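Extracellular ligand-binding receptor (Desulfitobacterium hafniense, PDB 4MLC) probably captures a small ligand, perhaps an amino acid, outside the cytoplasmic membrane for uptake by an ABC transporter, and also binds calcium. Local coordinates at residues Val254-Asn259 with Pro282-Ala287; Arg262-Thr267 with Pro320-Met325; Arg188-Trp193 with Gly222-Leu227; Gly181-Leu186 with Ala218-Ile223; Ala90-Asp95 with His114-Val119. All coordinates share one frame; numbering follows the deposited sequence.

Contact 1 of 5, residues Val254-Asn259 with Pro282-Ala287; sequences VGSFFN and PTSYAA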
# COMPACT_ATOMS: atom_id res chain seq x y z
N VAL A 254 8.46 -10.54 2.24
CA VAL A 254 7.51 -9.45 2.39
C VAL A 254 6.74 -9.18 1.09
O VAL A 254 7.33 -8.92 0.04
CB VAL A 254 8.23 -8.16 2.80
CG1 VAL A 254 7.29 -6.95 2.74
CG2 VAL A 254 8.81 -8.33 4.18
N GLY A 255 5.42 -9.16 1.19
CA GLY A 255 4.58 -8.79 0.08
C GLY A 255 4.31 -7.31 0.08
O GLY A 255 3.75 -6.79 1.00
N SER A 256 4.73 -6.64 -0.97
CA SER A 256 4.62 -5.20 -1.06
C SER A 256 4.39 -4.77 -2.47
O SER A 256 3.76 -5.46 -3.24
CB SER A 256 5.88 -4.54 -0.53
OG SER A 256 5.70 -3.16 -0.34
N PHE A 257 4.91 -3.61 -2.81
CA PHE A 257 4.80 -3.08 -4.15
C PHE A 257 5.96 -2.18 -4.47
O PHE A 257 6.67 -1.75 -3.59
CB PHE A 257 3.46 -2.36 -4.40
CG PHE A 257 3.15 -1.30 -3.40
CD1 PHE A 257 2.32 -1.57 -2.34
CD2 PHE A 257 3.65 -0.03 -3.54
CE1 PHE A 257 2.02 -0.60 -1.43
CE2 PHE A 257 3.36 0.94 -2.63
CZ PHE A 257 2.55 0.66 -1.57
N PHE A 258 6.10 -1.89 -5.75
CA PHE A 258 7.21 -1.15 -6.33
C PHE A 258 8.52 -1.88 -6.40
O PHE A 258 9.14 -2.15 -5.42
CB PHE A 258 7.43 0.18 -5.65
CG PHE A 258 8.57 0.95 -6.24
CD1 PHE A 258 8.58 1.28 -7.57
CD2 PHE A 258 9.64 1.32 -5.46
CE1 PHE A 258 9.62 1.98 -8.11
CE2 PHE A 258 10.68 2.02 -6.00
CZ PHE A 258 10.66 2.35 -7.33
N ASN A 259 8.95 -2.18 -7.61
CA ASN A 259 10.24 -2.77 -7.83
C ASN A 259 11.17 -1.76 -8.49
O ASN A 259 10.96 -1.37 -9.61
CB ASN A 259 10.09 -4.00 -8.71
CG ASN A 259 11.34 -4.80 -8.78
OD1 ASN A 259 12.35 -4.41 -8.26
ND2 ASN A 259 11.27 -5.92 -9.43
N PRO A 282 14.52 5.64 -4.10
CA PRO A 282 13.14 5.87 -3.65
C PRO A 282 12.55 4.71 -2.82
O PRO A 282 12.93 3.55 -2.94
CB PRO A 282 12.37 6.07 -4.97
CG PRO A 282 13.22 5.41 -6.02
CD PRO A 282 14.63 5.52 -5.57
N THR A 283 11.61 5.07 -1.94
CA THR A 283 10.81 4.10 -1.22
C THR A 283 9.62 3.82 -2.08
O THR A 283 9.31 4.56 -3.01
CB THR A 283 10.29 4.69 0.10
OG1 THR A 283 9.66 5.96 -0.15
CG2 THR A 283 11.44 4.89 1.09
N SER A 284 8.91 2.74 -1.76
CA SER A 284 7.65 2.46 -2.42
C SER A 284 6.56 3.53 -2.17
O SER A 284 5.73 3.75 -3.03
CB SER A 284 7.15 1.09 -2.02
OG SER A 284 7.04 1.01 -0.63
N TYR A 285 6.57 4.21 -1.03
CA TYR A 285 5.62 5.31 -0.85
C TYR A 285 5.98 6.49 -1.78
O TYR A 285 5.09 7.12 -2.35
CB TYR A 285 5.51 5.77 0.60
CG TYR A 285 4.67 4.90 1.53
CD1 TYR A 285 3.89 3.85 1.04
CD2 TYR A 285 4.63 5.15 2.90
CE1 TYR A 285 3.12 3.06 1.90
CE2 TYR A 285 3.86 4.38 3.77
CZ TYR A 285 3.11 3.33 3.27
OH TYR A 285 2.35 2.56 4.13
N ALA A 286 7.28 6.77 -1.93
CA ALA A 286 7.74 7.80 -2.86
C ALA A 286 7.29 7.49 -4.29
O ALA A 286 6.83 8.37 -5.01
CB ALA A 286 9.24 7.94 -2.81
N ALA A 287 7.43 6.22 -4.68
CA ALA A 287 6.98 5.75 -5.98
C ALA A 287 5.45 5.81 -6.15
O ALA A 287 4.94 6.19 -7.20
CB ALA A 287 7.48 4.33 -6.21
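F258 leans across from the chain just past S256 onto the first turn of helix 284-300. With CG anti to the backbone N (chi1 180°), the side chain reaches straight out. F258 CB passes S284 CB at 3.8 Å; beyond it the ring lies flat under A287, whose methyl sits almost over the ring centre, CB being 3.5 Å from the centroid of the F258 ring and 11° off its normal. This is a CH-pi contact, and a methyl is small enough to sit squarely on the ring face. Along the ring, F258 CD2 approaches S284 CA at 3.8 Å, and F258 CZ ends against P282 CG at 4.2 Å, the two side chains crossing at about a right angle. F257 approaches the same turn on its S284-Y285 side. F257 CZ points toward the Y285 ring, 4.3 Å from CE1 and near that ring's plane, while its carbonyl O faces S284 CB. T283 is the N-cap: its OG1 accepts from A286 N at 3.1 Å and also bonds to D24 O, so threonine ties the helix start to the loop before helix 26-38 of the same lobe. S256 OG turns to D234. Strand 253-257 leaves the mixed sheet of the second lobe and the chain re-enters the N-terminal lobe, where helix 284-300 receives it, consistent with an interlobe crossover of a type I periplasmic binding protein.

Contact 2 of 5, residues Arg262-Thr267 with Pro320-Met325; sequences RPDSRT and PWEGVM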
# COMPACT_ATOMS: atom_id res chain seq x y z
N ARG A 262 12.75 -3.05 -11.66
CA ARG A 262 11.91 -3.38 -12.82
C ARG A 262 12.57 -2.87 -14.11
O ARG A 262 12.92 -1.69 -14.20
CB ARG A 262 10.50 -2.78 -12.67
CG ARG A 262 9.51 -3.32 -13.71
CD ARG A 262 8.08 -2.81 -13.54
NE ARG A 262 7.89 -1.49 -14.14
CZ ARG A 262 7.32 -1.27 -15.32
NH1 ARG A 262 6.87 -2.29 -16.04
NH2 ARG A 262 7.19 -0.03 -15.78
N PRO A 263 12.76 -3.76 -15.11
CA PRO A 263 13.53 -3.47 -16.33
C PRO A 263 13.09 -2.26 -17.15
O PRO A 263 13.96 -1.61 -17.74
CB PRO A 263 13.36 -4.74 -17.17
CG PRO A 263 13.01 -5.80 -16.19
CD PRO A 263 12.21 -5.13 -15.12
N ASP A 264 11.79 -1.95 -17.20
CA ASP A 264 11.28 -0.88 -18.06
C ASP A 264 11.96 0.49 -17.86
O ASP A 264 12.41 0.85 -16.77
CB ASP A 264 9.76 -0.75 -17.95
CG ASP A 264 9.09 -0.44 -19.30
OD1 ASP A 264 8.77 -1.39 -20.04
OD2 ASP A 264 8.90 0.76 -19.62
N SER A 265 12.04 1.26 -18.94
CA SER A 265 12.72 2.55 -18.88
C SER A 265 11.96 3.57 -18.02
O SER A 265 12.54 4.52 -17.54
CB SER A 265 13.00 3.10 -20.29
OG SER A 265 11.87 2.99 -21.13
N ARG A 266 10.66 3.34 -17.82
CA ARG A 266 9.84 4.25 -17.02
C ARG A 266 10.24 4.16 -15.54
O ARG A 266 10.34 5.17 -14.86
CB ARG A 266 8.37 3.90 -17.21
CG ARG A 266 7.41 4.88 -16.61
CD ARG A 266 6.99 5.99 -17.58
NE ARG A 266 5.80 6.65 -17.06
CZ ARG A 266 5.80 7.63 -16.15
NH1 ARG A 266 6.95 8.11 -15.68
NH2 ARG A 266 4.65 8.14 -15.73
N THR A 267 10.49 2.94 -15.07
CA THR A 267 10.98 2.75 -13.72
C THR A 267 12.44 3.24 -13.56
O THR A 267 12.75 3.97 -12.63
CB THR A 267 10.83 1.28 -13.31
OG1 THR A 267 9.45 0.91 -13.38
CG2 THR A 267 11.35 1.04 -11.89
N PRO A 320 -5.11 0.77 -19.72
CA PRO A 320 -3.95 0.66 -18.82
C PRO A 320 -3.02 1.86 -18.92
O PRO A 320 -2.82 2.37 -20.02
CB PRO A 320 -3.23 -0.60 -19.32
CG PRO A 320 -4.23 -1.33 -20.17
CD PRO A 320 -5.13 -0.28 -20.74
N TRP A 321 -2.50 2.33 -17.79
CA TRP A 321 -1.51 3.40 -17.79
C TRP A 321 -0.16 2.96 -17.24
O TRP A 321 -0.07 2.62 -16.06
CB TRP A 321 -1.98 4.60 -16.96
CG TRP A 321 -1.14 5.77 -17.28
CD1 TRP A 321 -0.20 6.36 -16.49
CD2 TRP A 321 -1.10 6.45 -18.54
NE1 TRP A 321 0.40 7.40 -17.17
CE2 TRP A 321 -0.13 7.47 -18.43
CE3 TRP A 321 -1.80 6.30 -19.75
CZ2 TRP A 321 0.15 8.34 -19.48
CZ3 TRP A 321 -1.52 7.17 -20.79
CH2 TRP A 321 -0.55 8.17 -20.65
N GLU A 322 0.89 3.00 -18.06
CA GLU A 322 2.21 2.63 -17.54
C GLU A 322 2.73 3.63 -16.49
O GLU A 322 2.86 4.83 -16.73
CB GLU A 322 3.25 2.39 -18.64
CG GLU A 322 4.54 1.74 -18.08
CD GLU A 322 5.68 1.64 -19.09
OE1 GLU A 322 6.20 0.52 -19.28
OE2 GLU A 322 6.09 2.68 -19.67
N GLY A 323 2.99 3.11 -15.31
CA GLY A 323 3.50 3.94 -14.24
C GLY A 323 4.82 3.39 -13.79
O GLY A 323 5.31 2.37 -14.27
N VAL A 324 5.41 4.08 -12.84
CA VAL A 324 6.70 3.72 -12.29
C VAL A 324 6.65 2.36 -11.59
O VAL A 324 7.65 1.64 -11.50
CB VAL A 324 7.12 4.85 -11.37
CG1 VAL A 324 7.85 4.37 -10.14
CG2 VAL A 324 7.89 5.86 -12.18
N MSE A 325 5.45 2.00 -11.13
CA MSE A 325 5.21 0.74 -10.42
C MSE A 325 4.80 -0.45 -11.31
O MSE A 325 4.75 -1.58 -10.84
CB MSE A 325 4.12 0.95 -9.40
CG MSE A 325 4.48 1.98 -8.35
SE MSE A 325 3.11 2.12 -7.00
CE MSE A 325 1.91 3.36 -7.84
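T267 OG1 donates a hydrogen bond to V324 O at 2.7 Å, a direct polar link between the start of helix 265-278 and the turn after strand 321-323. Its chi1 of -59° sets T267 OG1 beside the backbone N and anti to the carbonyl carbon, and the same oxygen accepts from R262 NE at 3.0 Å. A threonine thus donates to one segment while receiving from its own. A valine in its place would probably leave V324 O without this donor and let the R262 guanidinium turn more easily. Beside this pair, R262 NH2 lies 3.7 Å from E322 OE1, a long salt bridge in which the carboxylate oxygen sits at the guanidinium edge; one face of the guanidinium is covered by D264 CB. D264, at the N-cap position, brings a second carboxylate to E322: D264 OD2 lies 2.7 Å from E322 OE1, so one of the acids probably holds a proton, and the long R262 bridge may add some relief. V324 and M325, a selenomethionine, form the two-residue turn of a small antiparallel hairpin, strands 321-323 and 326-328. R266 runs antiparallel alongside E322. Its chain bends at chi2 (91°), R266 CB passing 3.6 Å from E322 OE2 and R266 NE making a weak hydrogen bond of 3.5 Å to E322 O. The carbonyl R266 O rests against V324 CG2 at 3.7 Å. Farther out, D291 grips the turn from helix 284-300, one carboxylate oxygen accepting from V324 N and the other from M325 N, while Y290 and I294 pack against R266.

Contact 3 of 5, residues Arg188-Trp193 with Gly222-Leu227; sequences RLYDKW and GIEVPL
Y190 on helix 183-196 faces I223 in the irregular segment that leads from helix 207-221 to strand 227-229, their CA atoms 7.3 Å apart. The first segment is helical throughout, with W193 one turn on from L189. The second begins at G222, where a positive phi of 121° ends the preceding helix in a Schellman motif; a CB at these backbone angles would collide with the preceding carbonyl oxygen, so only glycine fits easily. The turn delivers I223 to the tyrosine. Because Y190 holds CG anti to its own nitrogen (chi1 177°), the ring reaches out from the helix and offers a face to the isoleucine. I223 CG1 stands above the ring centre, 3.5 Å from the centroid of Y190 and 13° off the normal, a CH-pi contact. The slim branch continues to I223 CD1, which meets the edge of the indole at W193 CZ3, 4.3 Å away. An unbranched CG1-CD1 arm can therefore serve both aromatics. The Y190 hydroxyl lies near G222 O, at 3.6 Å from OH, without a hydrogen bond between them. W193 NE1 hydrogen-bonds to D175 OD2. With no hydrogen bond crossing it, the contact depends on shape and on burial of carbon, whereas the indole N-H carries a polar link to D175, a residue of a calcium site, and may help hold its carboxylate.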
# COMPACT_ATOMS: atom_id res chain seq x y z
N ARG A 188 5.84 -23.79 23.84
CA ARG A 188 4.79 -24.82 23.86
C ARG A 188 4.07 -24.86 22.51
O ARG A 188 3.86 -25.94 21.95
CB ARG A 188 3.78 -24.58 24.99
CG ARG A 188 4.28 -24.88 26.41
CD ARG A 188 3.37 -24.28 27.51
NE ARG A 188 2.00 -24.82 27.49
CZ ARG A 188 0.96 -24.24 26.89
NH1 ARG A 188 1.10 -23.08 26.25
NH2 ARG A 188 -0.23 -24.82 26.93
N LEU A 189 3.71 -23.68 22.01
CA LEU A 189 3.11 -23.55 20.70
C LEU A 189 3.94 -24.23 19.62
O LEU A 189 3.41 -25.03 18.83
CB LEU A 189 2.94 -22.08 20.35
CG LEU A 189 1.65 -21.48 20.90
CD1 LEU A 189 1.44 -20.07 20.35
CD2 LEU A 189 0.49 -22.40 20.57
N TYR A 190 5.23 -23.93 19.59
CA TYR A 190 6.12 -24.46 18.56
C TYR A 190 6.26 -25.99 18.63
O TYR A 190 6.40 -26.65 17.59
CB TYR A 190 7.49 -23.76 18.62
CG TYR A 190 8.52 -24.30 17.65
CD1 TYR A 190 8.21 -24.50 16.31
CD2 TYR A 190 9.83 -24.57 18.06
CE1 TYR A 190 9.15 -24.99 15.42
CE2 TYR A 190 10.78 -25.05 17.17
CZ TYR A 190 10.43 -25.26 15.85
OH TYR A 190 11.35 -25.72 14.94
N ASP A 191 6.19 -26.57 19.84
CA ASP A 191 6.19 -28.03 19.95
C ASP A 191 4.95 -28.59 19.25
O ASP A 191 5.05 -29.54 18.46
CB ASP A 191 6.25 -28.51 21.42
CG ASP A 191 7.64 -28.34 22.05
OD1 ASP A 191 8.66 -28.25 21.32
OD2 ASP A 191 7.69 -28.31 23.30
N LYS A 192 3.80 -27.97 19.51
CA LYS A 192 2.54 -28.35 18.86
C LYS A 192 2.62 -28.23 17.33
O LYS A 192 2.22 -29.14 16.60
CB LYS A 192 1.37 -27.52 19.43
CG LYS A 192 -0.01 -27.91 18.90
CD LYS A 192 -1.13 -27.44 19.85
CE LYS A 192 -1.10 -25.93 20.07
NZ LYS A 192 -1.98 -25.20 19.11
N TRP A 193 3.18 -27.13 16.86
CA TRP A 193 3.35 -26.90 15.43
C TRP A 193 4.24 -27.93 14.76
O TRP A 193 3.99 -28.34 13.62
CB TRP A 193 3.88 -25.49 15.19
CG TRP A 193 2.93 -24.46 15.70
CD1 TRP A 193 1.60 -24.62 15.94
CD2 TRP A 193 3.24 -23.11 16.06
NE1 TRP A 193 1.05 -23.45 16.41
CE2 TRP A 193 2.04 -22.51 16.49
CE3 TRP A 193 4.42 -22.35 16.04
CZ2 TRP A 193 1.99 -21.19 16.92
CZ3 TRP A 193 4.36 -21.04 16.45
CH2 TRP A 193 3.15 -20.47 16.89
N GLY A 222 13.82 -21.15 18.47
CA GLY A 222 14.48 -22.12 17.63
C GLY A 222 13.70 -22.40 16.37
O GLY A 222 13.98 -23.36 15.66
N ILE A 223 12.70 -21.55 16.10
CA ILE A 223 11.84 -21.71 14.94
C ILE A 223 12.60 -21.48 13.63
O ILE A 223 13.29 -20.48 13.48
CB ILE A 223 10.63 -20.79 15.03
CG1 ILE A 223 9.68 -21.33 16.11
CG2 ILE A 223 9.95 -20.64 13.68
CD1 ILE A 223 8.64 -20.33 16.59
N GLU A 224 12.49 -22.44 12.71
CA GLU A 224 13.35 -22.52 11.54
C GLU A 224 12.59 -22.26 10.24
O GLU A 224 13.17 -21.77 9.28
CB GLU A 224 14.03 -23.89 11.48
CG GLU A 224 14.90 -24.25 12.70
CD GLU A 224 15.20 -25.75 12.82
OE1 GLU A 224 14.33 -26.58 12.48
OE2 GLU A 224 16.32 -26.10 13.28
N VAL A 225 11.30 -22.61 10.22
CA VAL A 225 10.44 -22.43 9.04
C VAL A 225 10.49 -20.99 8.47
O VAL A 225 10.73 -20.03 9.21
CB VAL A 225 8.96 -22.78 9.39
CG1 VAL A 225 8.84 -24.17 9.97
CG2 VAL A 225 8.38 -21.77 10.36
N PRO A 226 10.27 -20.83 7.14
CA PRO A 226 10.19 -19.49 6.53
C PRO A 226 9.13 -18.62 7.18
O PRO A 226 8.16 -19.14 7.74
CB PRO A 226 9.77 -19.78 5.09
CG PRO A 226 10.24 -21.17 4.83
CD PRO A 226 10.09 -21.90 6.15
N LEU A 227 9.33 -17.31 7.12
CA LEU A 227 8.39 -16.35 7.69
C LEU A 227 7.94 -15.38 6.62
O LEU A 227 8.73 -14.96 5.80
CB LEU A 227 9.04 -15.57 8.84
CG LEU A 227 9.60 -16.41 9.98
CD1 LEU A 227 10.37 -15.53 10.93
CD2 LEU A 227 8.49 -17.17 10.72

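Contact 4 of 5, residues Gly181-Leu186 with Ala218-Ile223; sequences GNLKDL and AKSVGI
Two successive helices of the alpha/beta lobe built on the mixed sheet meet here, the first turn of helix 183-196 placing L183 and L186 against V221 in the last turn of helix 207-221. V221 CG2 touches both: it lies 3.9 Å from L183 O and 4.3 Å from L186 CB, so a beta-branched valine fills the angle between backbone and side chain of the neighbouring helix. L186 holds CG anti to the backbone N (chi1 -163°), which carries CD2 toward the backbone of A218; L186 CD2 arrives 4.1 Å from A218 N. A218 turns its methyl away, so the leucine meets its backbone. Farther toward solvent, L183 CD1 reaches S220 OG at 4.2 Å, a loose apolar-to-polar touch at the margin. The two helices follow strands 172-177 and 200-204, which flank strand 144-149, in the repeated beta-alpha units of a periplasmic binding protein lobe; one has a capped start and the other a Schellman end. N182 is the N-cap of the first, its OD1 accepting weak bonds from K184 N and from D185 N; asparagine suits this place because its short amide can turn back onto the open N-H groups. At the far end of the second helix, I223 N bonds to A218 O at 3.1 Å, part of a Schellman motif closed by G222. Around the leucine, F214 and D217 of helix 207-221 and Y180 of the preceding loop complete the packing, while E187 and Y190 of helix 183-196 border V221.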
# COMPACT_ATOMS: atom_id res chain seq x y z
N GLY A 181 1.98 -15.34 25.93
CA GLY A 181 2.31 -14.50 27.07
C GLY A 181 3.78 -14.33 27.41
O GLY A 181 4.15 -13.37 28.08
N ASN A 182 4.61 -15.26 26.95
CA ASN A 182 6.05 -15.24 27.18
C ASN A 182 6.72 -16.33 26.36
O ASN A 182 6.05 -17.12 25.72
CB ASN A 182 6.38 -15.45 28.66
CG ASN A 182 5.61 -16.63 29.27
OD1 ASN A 182 5.83 -17.79 28.91
ND2 ASN A 182 4.70 -16.32 30.20
N LEU A 183 8.05 -16.40 26.44
CA LEU A 183 8.84 -17.36 25.66
C LEU A 183 8.53 -18.84 25.89
O LEU A 183 8.77 -19.66 25.00
CB LEU A 183 10.32 -17.13 25.90
CG LEU A 183 10.84 -15.77 25.44
CD1 LEU A 183 12.30 -15.57 25.84
CD2 LEU A 183 10.64 -15.62 23.94
N LYS A 184 8.01 -19.20 27.06
CA LYS A 184 7.69 -20.61 27.25
C LYS A 184 6.35 -20.96 26.60
O LYS A 184 6.12 -22.10 26.22
CB LYS A 184 7.76 -21.06 28.72
CG LYS A 184 8.09 -22.55 28.88
CD LYS A 184 7.50 -23.13 30.16
CE LYS A 184 6.46 -24.23 29.88
NZ LYS A 184 5.77 -24.72 31.13
N ASP A 185 5.48 -19.98 26.46
CA ASP A 185 4.24 -20.20 25.72
C ASP A 185 4.57 -20.41 24.25
O ASP A 185 3.99 -21.28 23.59
CB ASP A 185 3.26 -19.03 25.90
CG ASP A 185 2.52 -19.09 27.23
OD1 ASP A 185 1.97 -20.17 27.55
OD2 ASP A 185 2.51 -18.07 27.96
N LEU A 186 5.53 -19.63 23.76
CA LEU A 186 5.96 -19.78 22.38
C LEU A 186 6.68 -21.11 22.14
O LEU A 186 6.55 -21.71 21.07
CB LEU A 186 6.84 -18.61 21.96
CG LEU A 186 6.96 -18.51 20.44
CD1 LEU A 186 5.57 -18.59 19.80
CD2 LEU A 186 7.66 -17.22 20.04
N ALA A 218 10.84 -15.56 18.11
CA ALA A 218 10.80 -16.77 17.30
C ALA A 218 12.18 -17.32 16.96
O ALA A 218 12.36 -18.53 16.83
CB ALA A 218 10.02 -16.52 16.02
N LYS A 219 13.16 -16.44 16.78
CA LYS A 219 14.52 -16.89 16.55
C LYS A 219 14.95 -17.55 17.85
O LYS A 219 15.32 -18.73 17.88
CB LYS A 219 15.45 -15.73 16.16
CG LYS A 219 16.84 -16.19 15.67
CD LYS A 219 17.94 -15.11 15.83
CE LYS A 219 18.39 -14.90 17.30
NZ LYS A 219 19.64 -14.06 17.47
N SER A 220 14.84 -16.79 18.93
CA SER A 220 15.23 -17.21 20.28
C SER A 220 14.70 -18.57 20.76
O SER A 220 15.25 -19.17 21.68
CB SER A 220 14.82 -16.13 21.28
OG SER A 220 14.73 -16.68 22.58
N VAL A 221 13.63 -19.04 20.16
CA VAL A 221 13.01 -20.29 20.58
C VAL A 221 13.48 -21.45 19.72
O VAL A 221 13.56 -22.60 20.18
CB VAL A 221 11.51 -20.14 20.50
CG1 VAL A 221 10.84 -21.45 20.11
CG2 VAL A 221 11.00 -19.59 21.81
N GLY A 222 13.82 -21.15 18.47
CA GLY A 222 14.48 -22.12 17.63
C GLY A 222 13.70 -22.40 16.37
O GLY A 222 13.98 -23.36 15.66
N ILE A 223 12.70 -21.55 16.10
CA ILE A 223 11.84 -21.71 14.94
C ILE A 223 12.60 -21.48 13.63
O ILE A 223 13.29 -20.48 13.48
CB ILE A 223 10.63 -20.79 15.03
CG1 ILE A 223 9.68 -21.33 16.11
CG2 ILE A 223 9.95 -20.64 13.68
CD1 ILE A 223 8.64 -20.33 16.59

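Contact 5 of 5, residues Ala90-Asp95 with His114-Val119; sequences AASIYD and HGYIHV
D95 and Y116 are brought together by two torsions: D95 holds CG anti to its nitrogen (chi1 -169°), reaching out from helix 84-97, while Y116 sets its ring beside its own backbone N (chi1 -66°) and lays it back along that helix. D95 OD1 then accepts two backbone hydrogens. I117 N meets D95 OD1 at 2.7 Å from above the carboxylate plane, in a nearly straight bond of 171°; H118 N comes almost along the C-O axis at 3.2 Å. An aspartate suits the place, being just long enough to gather both amides. The same OD1 lies in the plane of the H118 ring, at its edge. Y116 stretches past A91, whose CB is 3.9 Å from Y116 CD2 and 3.6 Å from V119 CG2, a small methyl that lets ring and valine close in. At the far end S92 OG donates to Y116 OH at 3.0 Å. An alanine in place of this tyrosine would probably leave the S92 hydroxyl without this mate and open a gap beside A91. Two amides on one carboxylate oxygen would be expected to stabilise the negative charge of D95, and probably help set the course of the loop into edge strand 119-121.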
# COMPACT_ATOMS: atom_id res chain seq x y z
N ALA A 90 -13.08 8.97 5.67
CA ALA A 90 -12.90 10.16 4.84
C ALA A 90 -13.48 9.99 3.43
O ALA A 90 -14.00 10.94 2.85
CB ALA A 90 -11.43 10.54 4.76
N ALA A 91 -13.38 8.77 2.90
CA ALA A 91 -13.96 8.40 1.60
C ALA A 91 -15.46 8.70 1.54
O ALA A 91 -15.99 9.12 0.50
CB ALA A 91 -13.72 6.95 1.34
N SER A 92 -16.13 8.48 2.67
CA SER A 92 -17.54 8.80 2.80
C SER A 92 -17.78 10.25 2.39
O SER A 92 -18.71 10.56 1.64
CB SER A 92 -17.98 8.59 4.23
OG SER A 92 -19.35 8.29 4.28
N ILE A 93 -16.90 11.13 2.87
CA ILE A 93 -17.03 12.57 2.64
C ILE A 93 -16.71 12.96 1.20
O ILE A 93 -17.43 13.73 0.59
CB ILE A 93 -16.15 13.35 3.63
CG1 ILE A 93 -16.70 13.17 5.03
CG2 ILE A 93 -16.11 14.83 3.29
CD1 ILE A 93 -15.68 13.45 6.09
N TYR A 94 -15.63 12.43 0.65
CA TYR A 94 -15.30 12.76 -0.73
C TYR A 94 -16.35 12.20 -1.69
O TYR A 94 -16.77 12.85 -2.64
CB TYR A 94 -13.89 12.28 -1.10
CG TYR A 94 -12.79 12.80 -0.19
CD1 TYR A 94 -12.49 14.16 -0.10
CD2 TYR A 94 -12.04 11.91 0.58
CE1 TYR A 94 -11.47 14.63 0.73
CE2 TYR A 94 -11.02 12.37 1.41
CZ TYR A 94 -10.73 13.72 1.48
OH TYR A 94 -9.72 14.14 2.31
N ASP A 95 -16.78 10.98 -1.44
CA ASP A 95 -17.80 10.42 -2.31
C ASP A 95 -19.09 11.25 -2.31
O ASP A 95 -19.69 11.45 -3.36
CB ASP A 95 -18.09 8.98 -1.94
CG ASP A 95 -18.96 8.28 -2.97
OD1 ASP A 95 -18.47 8.05 -4.11
OD2 ASP A 95 -20.11 7.96 -2.63
N HIS A 114 -18.01 -0.40 -0.35
CA HIS A 114 -19.16 0.38 0.09
C HIS A 114 -19.90 1.09 -1.04
O HIS A 114 -20.79 1.90 -0.77
CB HIS A 114 -18.75 1.43 1.12
CG HIS A 114 -18.08 0.87 2.33
ND1 HIS A 114 -18.70 -0.01 3.19
CD2 HIS A 114 -16.83 1.07 2.84
CE1 HIS A 114 -17.87 -0.34 4.17
NE2 HIS A 114 -16.73 0.30 3.97
N GLY A 115 -19.54 0.80 -2.29
CA GLY A 115 -20.24 1.36 -3.42
C GLY A 115 -19.92 2.80 -3.70
O GLY A 115 -20.65 3.46 -4.44
N TYR A 116 -18.86 3.32 -3.10
CA TYR A 116 -18.42 4.69 -3.39
C TYR A 116 -17.93 4.69 -4.84
O TYR A 116 -17.42 3.69 -5.33
CB TYR A 116 -17.30 5.09 -2.44
CG TYR A 116 -17.72 5.21 -1.00
CD1 TYR A 116 -19.03 5.54 -0.66
CD2 TYR A 116 -16.79 5.02 0.04
CE1 TYR A 116 -19.42 5.67 0.69
CE2 TYR A 116 -17.17 5.14 1.39
CZ TYR A 116 -18.48 5.46 1.71
OH TYR A 116 -18.86 5.57 3.03
N ILE A 117 -18.07 5.82 -5.52
CA ILE A 117 -17.88 5.82 -6.96
C ILE A 117 -16.67 6.66 -7.33
O ILE A 117 -16.11 6.54 -8.41
CB ILE A 117 -19.20 6.28 -7.68
CG1 ILE A 117 -19.93 5.07 -8.23
CG2 ILE A 117 -18.98 7.35 -8.77
CD1 ILE A 117 -21.37 5.38 -8.55
N HIS A 118 -16.24 7.48 -6.37
CA HIS A 118 -15.15 8.41 -6.58
C HIS A 118 -13.94 8.07 -5.73
O HIS A 118 -13.09 8.91 -5.52
CB HIS A 118 -15.62 9.83 -6.23
CG HIS A 118 -16.90 10.24 -6.90
ND1 HIS A 118 -16.94 10.99 -8.06
CD2 HIS A 118 -18.19 9.99 -6.58
CE1 HIS A 118 -18.19 11.18 -8.42
NE2 HIS A 118 -18.97 10.59 -7.54
N VAL A 119 -13.87 6.84 -5.24
CA VAL A 119 -12.80 6.47 -4.31
C VAL A 119 -11.87 5.46 -4.96
O VAL A 119 -12.31 4.45 -5.50
CB VAL A 119 -13.37 5.88 -3.04
CG1 VAL A 119 -12.28 5.11 -2.25
CG2 VAL A 119 -14.00 6.98 -2.22

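Contact 1 is the most buried, near the middle of the chain, while contacts 2 to 5 are only partly buried. Contacts 1 and 2 touch, F258 and A287 meeting V324. Contacts 3 and 4 share G222 and I223 and both use helix 183-196, forming one apolar patch in the far lobe, without hydrogen bonds across either interface. Contact 5 lies in the N-terminal lobe with contacts 1 and 2 but touches neither, its centre about 25 Å from that of contact 1. Chemistry follows place: ring and methyl packing in contact 1, charged groups round a hairpin turn in contact 2, and side-chain-to-backbone hydrogen bonds holding a loop in contact 5.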